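Local coordinates for solute Binding Protein, BlMnBP1 in complex with mannotriose (Bifidobacterium, PDB 6FUV), which binds manno-oligosaccharides such as mannotriose and probably delivers them to an ABC transporter for uptake, at residues Asp130-Gly135 with Gly267-Pro272; Ser134-Asn139 with Gln285-Pro290. All blocks are in the same frame, centred on the assembly; numbering follows the deposited sequence.

Contacts 1 and 2 overlap in the chain at Ser134 and Gly135, and their centres lie about 9 Å apart. Contact 1 lies at the bound mannotriose, where Gln132 and Trp269 line the sugar pocket. Contact 2 is an outer strand pair of the four-stranded sheet behind it. Tyr286 of contact 2 ties the two together: its OH lies 2.9 Å from Thr133 OG1, probably a hydrogen bond, and Thr133 OG1 is also hydrogen-bonded to Tyr354 OH. Val271 at the start of helix 270-275 packs on the same strand pair, its CG2 3.6 Å from Tyr286 CB and 3.9 Å from Val137 CG2. The turn bearing Trp269 is thereby set against this sheet.

Contact 1. Residues Asp130-Gly135 with Gly267-Pro272; sequences DGQTSG and GAWAVP. With BMA (beta-D-mannopyranose), chain B; BMA (beta-D-mannopyranose), chain C.
Gln132 OE1 accepts the backbone N-H of Trp269 at 2.8 Å; the bond is bent, 131° at the hydrogen, with the donor tilted from the carbonyl plane. With CG beside its own backbone N (chi1 -82°) and a bend at chi2, the Gln132 chain brings its amide to the edge of the indole, crossing the Trp269 side chain at about a right angle. The other end of the amide is held too: NE2 donates to Asp130 OD1 at 3.1 Å, within the amide plane but from above the carboxylate. Asp130 OD1 also receives Asn304 ND2, so Asn304 helps position the acid that orients Gln132. A second link, Ala268 N to Thr133 O at 3.0 Å, joins the backbones where Ser134 bridges to Gly267. Residues 133-134 pass from strand 123-132 of the large mixed sheet to strand 135-139 of the smaller one, consistent with one of the interlobe (hinge) connections of a periplasmic-binding-protein fold. Across the bridge, Gly267 begins a type I turn to Ala270, closed by Ala270 N to Gly267 O at 3.0 Å, which leads into helix 270-275. Trp269 leaves this turn with one indole face against Gly267 O and Ala270 CB. Its other face receives the mannose of chain B in a CH-pi stack, with C5 of that sugar 3.4 Å above the ring plane. The β-1,4-linked mannose of chain C comes next, its O2 lying 3.2 Å from Trp269 NE1 and its O3 3.9 Å from Gln132 CB.

Contact 2. Residues Ser134-Asn139 with Gln285-Pro290; sequences SGVVYN and QYMPFP
Strands 135-139 and 285-288 run antiparallel, their axes 4.6 Å apart at closest approach and their directions 147° apart. Val136 and Met287 form a hydrogen-bonded pair, as do Tyr138 and Gln285, while Val137 and Tyr286 form the non-hydrogen-bonded pair between them. The bond from Met287 N to Val136 O is nearly straight, 2.8 Å long. On the face carrying Val136, Tyr138, Gln285 and Met287, the Tyr138 ring reaches across the strand boundary: its CG sits between backbone N and carbonyl carbon (chi1 74°), and Gln285 CB lies over one face of the ring, 3.3 Å from CE1. The amide of Gln285 then leads away, with NE2 bonded to Asp282 O and OE1 to His356. The Met287 and Tyr138 side chains cross at about a right angle, Met287 CG 3.5 Å from Tyr138 CD1, and Met287 SD stands 4.5 Å from the ring centroid in an oblique Met-aromatic contact. Val136 packs alongside, CB to Met287 CG at 3.7 Å, and its CG2 rests near Phe289 and on Pro290 CD. On the other face, Tyr286 lies back along the neighbouring strand, its CE1 3.6 Å from Gly135 CA, its hydroxyl reaching past Gly135 to Thr133. Where the strands part, a water spans the gap, donating to Ser134 O at 2.7 Å and accepting from Phe289 N. Strand 284-288 is an outer strand of the four-stranded mixed sheet, with strand 135-139 between it and 261-264, the sheet of one α/β lobe in a solute-binding-protein fold.

Contact 1. Residues Asp130-Gly135 with Gly267-Pro272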
# COMPACT_ATOMS: atom_id res chain seq x y z
N ASP A 130 8.08 -5.46 0.14
CA ASP A 130 7.75 -6.17 1.36
C ASP A 130 6.24 -6.36 1.45
O ASP A 130 5.49 -5.88 0.61
CB ASP A 130 8.26 -5.44 2.59
CG ASP A 130 7.78 -4.05 2.71
OD1 ASP A 130 6.58 -3.80 2.52
OD2 ASP A 130 8.63 -3.18 3.07
N GLY A 131 5.83 -7.14 2.47
CA GLY A 131 4.43 -7.35 2.74
C GLY A 131 3.86 -6.20 3.55
O GLY A 131 4.49 -5.69 4.47
N GLN A 132 2.63 -5.81 3.21
CA GLN A 132 2.03 -4.66 3.86
C GLN A 132 0.64 -5.00 4.40
O GLN A 132 -0.08 -5.86 3.86
CB GLN A 132 1.95 -3.45 2.90
CG GLN A 132 3.25 -2.67 2.83
CD GLN A 132 3.65 -2.03 4.14
OE1 GLN A 132 2.87 -1.39 4.78
NE2 GLN A 132 4.89 -2.22 4.53
N THR A 133 0.32 -4.31 5.49
CA THR A 133 -1.05 -4.19 5.96
C THR A 133 -1.40 -2.71 6.02
O THR A 133 -0.53 -1.84 5.97
CB THR A 133 -1.25 -4.78 7.35
OG1 THR A 133 -0.39 -4.13 8.29
CG2 THR A 133 -0.96 -6.24 7.39
N SER A 134 -2.69 -2.40 6.18
CA SER A 134 -3.15 -1.04 6.44
C SER A 134 -3.84 -0.96 7.79
O SER A 134 -4.64 -1.82 8.14
CB SER A 134 -4.14 -0.61 5.34
OG SER A 134 -3.58 -0.91 4.09
N GLY A 135 -3.60 0.12 8.47
CA GLY A 135 -4.09 0.31 9.83
C GLY A 135 -4.26 1.77 10.17
O GLY A 135 -4.65 2.58 9.32
N GLY A 267 -0.83 2.69 5.96
CA GLY A 267 -0.27 1.36 6.10
C GLY A 267 0.94 1.31 7.02
O GLY A 267 1.46 2.35 7.46
N ALA A 268 1.38 0.07 7.29
CA ALA A 268 2.47 -0.14 8.23
C ALA A 268 3.75 0.47 7.73
O ALA A 268 4.64 0.76 8.54
CB ALA A 268 2.67 -1.62 8.45
N TRP A 269 3.89 0.63 6.41
CA TRP A 269 5.10 1.23 5.85
C TRP A 269 5.31 2.61 6.41
O TRP A 269 6.44 3.06 6.48
CB TRP A 269 4.97 1.26 4.33
CG TRP A 269 3.83 2.10 3.91
CD1 TRP A 269 2.57 1.68 3.66
CD2 TRP A 269 3.81 3.52 3.77
NE1 TRP A 269 1.77 2.75 3.31
CE2 TRP A 269 2.50 3.90 3.39
CE3 TRP A 269 4.78 4.52 3.90
CZ2 TRP A 269 2.13 5.24 3.13
CZ3 TRP A 269 4.41 5.83 3.66
CH2 TRP A 269 3.10 6.18 3.31
N ALA A 270 4.26 3.29 6.81
CA ALA A 270 4.38 4.65 7.32
C ALA A 270 4.91 4.75 8.75
O ALA A 270 5.35 5.83 9.16
CB ALA A 270 3.03 5.34 7.29
N VAL A 271 4.94 3.66 9.51
CA VAL A 271 5.25 3.79 10.94
C VAL A 271 6.72 4.14 11.12
O VAL A 271 7.03 5.15 11.77
CB VAL A 271 4.86 2.53 11.71
CG1 VAL A 271 5.20 2.67 13.21
CG2 VAL A 271 3.35 2.22 11.55
N PRO A 272 7.67 3.41 10.55
CA PRO A 272 9.06 3.82 10.78
C PRO A 272 9.35 5.22 10.27
O PRO A 272 10.18 5.90 10.87
CB PRO A 272 9.88 2.73 10.06
CG PRO A 272 8.88 1.99 9.17
CD PRO A 272 7.57 2.09 9.91
C1 BMA B . 4.33 6.86 -0.42
C2 BMA B . 3.20 6.72 -1.47
C3 BMA B . 2.33 5.61 -1.10
C4 BMA B . 3.09 4.30 -0.77
C5 BMA B . 4.23 4.56 0.22
C6 BMA B . 5.17 3.36 0.34
O2 BMA B . 3.73 6.40 -2.73
O3 BMA B . 1.40 5.42 -2.16
O4 BMA B . 2.14 3.37 -0.17
O5 BMA B . 5.03 5.68 -0.30
O6 BMA B . 5.64 2.99 -0.99
C1 BMA C . 1.92 2.19 -0.95
C2 BMA C . 1.48 1.06 -0.03
C3 BMA C . 1.09 -0.20 -0.82
C4 BMA C . 0.12 0.23 -1.97
C5 BMA C . 0.74 1.34 -2.79
C6 BMA C . -0.13 1.77 -3.96
O2 BMA C . 0.32 1.52 0.70
O3 BMA C . 0.51 -1.26 -0.03
O4 BMA C . -0.14 -0.84 -2.82
O5 BMA C . 0.94 2.45 -1.94
O6 BMA C . -1.28 2.40 -3.45

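Contact 2. Residues Ser134-Asn139 with Gln285-Pro290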
# COMPACT_ATOMS: atom_id res chain seq x y z
N SER A 134 -2.69 -2.40 6.18
CA SER A 134 -3.15 -1.04 6.44
C SER A 134 -3.84 -0.96 7.79
O SER A 134 -4.64 -1.82 8.14
CB SER A 134 -4.14 -0.61 5.34
OG SER A 134 -3.58 -0.91 4.09
N GLY A 135 -3.60 0.12 8.47
CA GLY A 135 -4.09 0.31 9.83
C GLY A 135 -4.26 1.77 10.17
O GLY A 135 -4.65 2.58 9.32
N VAL A 136 -3.90 2.14 11.41
CA VAL A 136 -3.86 3.53 11.85
C VAL A 136 -2.57 3.78 12.61
O VAL A 136 -2.27 3.10 13.60
CB VAL A 136 -5.05 3.91 12.73
CG1 VAL A 136 -5.03 5.35 13.09
CG2 VAL A 136 -6.36 3.56 12.05
N VAL A 137 -1.82 4.82 12.15
CA VAL A 137 -0.68 5.34 12.90
C VAL A 137 -1.22 6.30 13.94
O VAL A 137 -2.10 7.08 13.66
CB VAL A 137 0.33 6.04 11.98
CG1 VAL A 137 1.47 6.61 12.79
CG2 VAL A 137 0.86 5.10 10.90
N TYR A 138 -0.74 6.23 15.17
CA TYR A 138 -1.29 7.05 16.25
C TYR A 138 -0.20 7.34 17.27
O TYR A 138 0.76 6.58 17.42
CB TYR A 138 -2.49 6.35 16.94
CG TYR A 138 -2.12 5.19 17.87
CD1 TYR A 138 -1.89 3.92 17.37
CD2 TYR A 138 -2.00 5.37 19.23
CE1 TYR A 138 -1.55 2.89 18.16
CE2 TYR A 138 -1.65 4.30 20.07
CZ TYR A 138 -1.44 3.05 19.52
OH TYR A 138 -1.07 1.97 20.34
N ASN A 139 -0.34 8.48 17.93
CA ASN A 139 0.59 8.90 18.97
C ASN A 139 0.04 8.42 20.31
O ASN A 139 -0.99 8.91 20.79
CB ASN A 139 0.80 10.42 18.95
CG ASN A 139 2.00 10.83 19.85
OD1 ASN A 139 1.96 10.61 21.04
ND2 ASN A 139 3.07 11.37 19.26
N GLN A 285 2.92 4.68 17.19
CA GLN A 285 2.49 3.29 17.24
C GLN A 285 1.58 3.01 16.06
O GLN A 285 1.22 3.88 15.28
CB GLN A 285 1.75 3.00 18.55
CG GLN A 285 2.60 3.19 19.77
CD GLN A 285 3.60 2.10 19.95
OE1 GLN A 285 3.31 0.95 19.71
NE2 GLN A 285 4.81 2.46 20.36
N TYR A 286 1.17 1.76 15.97
CA TYR A 286 0.39 1.28 14.84
C TYR A 286 -0.73 0.39 15.36
O TYR A 286 -0.45 -0.58 16.03
CB TYR A 286 1.30 0.51 13.89
CG TYR A 286 0.65 0.02 12.62
CD1 TYR A 286 -0.01 0.87 11.78
CD2 TYR A 286 0.71 -1.31 12.27
CE1 TYR A 286 -0.58 0.41 10.62
CE2 TYR A 286 0.14 -1.79 11.15
CZ TYR A 286 -0.50 -0.93 10.30
OH TYR A 286 -1.09 -1.43 9.18
N MET A 287 -1.96 0.75 15.05
CA MET A 287 -3.12 -0.03 15.45
C MET A 287 -3.92 -0.56 14.27
O MET A 287 -3.92 0.01 13.17
CB MET A 287 -4.06 0.79 16.34
CG MET A 287 -4.44 2.09 15.86
SD MET A 287 -5.74 2.87 16.87
CE MET A 287 -7.09 2.05 16.14
N PRO A 288 -4.64 -1.65 14.51
CA PRO A 288 -5.57 -2.15 13.49
C PRO A 288 -6.62 -1.10 13.19
O PRO A 288 -6.99 -0.30 14.05
CB PRO A 288 -6.17 -3.39 14.14
CG PRO A 288 -5.06 -3.85 15.05
CD PRO A 288 -4.52 -2.59 15.63
N PHE A 289 -7.04 -1.06 11.94
CA PHE A 289 -8.12 -0.18 11.60
C PHE A 289 -9.32 -0.60 12.45
O PHE A 289 -9.59 -1.80 12.60
CB PHE A 289 -8.41 -0.24 10.09
CG PHE A 289 -9.51 0.71 9.66
CD1 PHE A 289 -9.23 2.00 9.31
CD2 PHE A 289 -10.78 0.32 9.60
CE1 PHE A 289 -10.18 2.84 8.95
CE2 PHE A 289 -11.77 1.22 9.27
CZ PHE A 289 -11.44 2.45 8.93
N PRO A 290 -10.05 0.35 13.03
CA PRO A 290 -11.07 -0.02 14.02
C PRO A 290 -12.37 -0.56 13.42
O PRO A 290 -13.50 0.05 13.46
CB PRO A 290 -11.28 1.30 14.75
CG PRO A 290 -11.09 2.32 13.70
CD PRO A 290 -10.06 1.80 12.74
O HOH W 1 -5.58 -3.00 10.34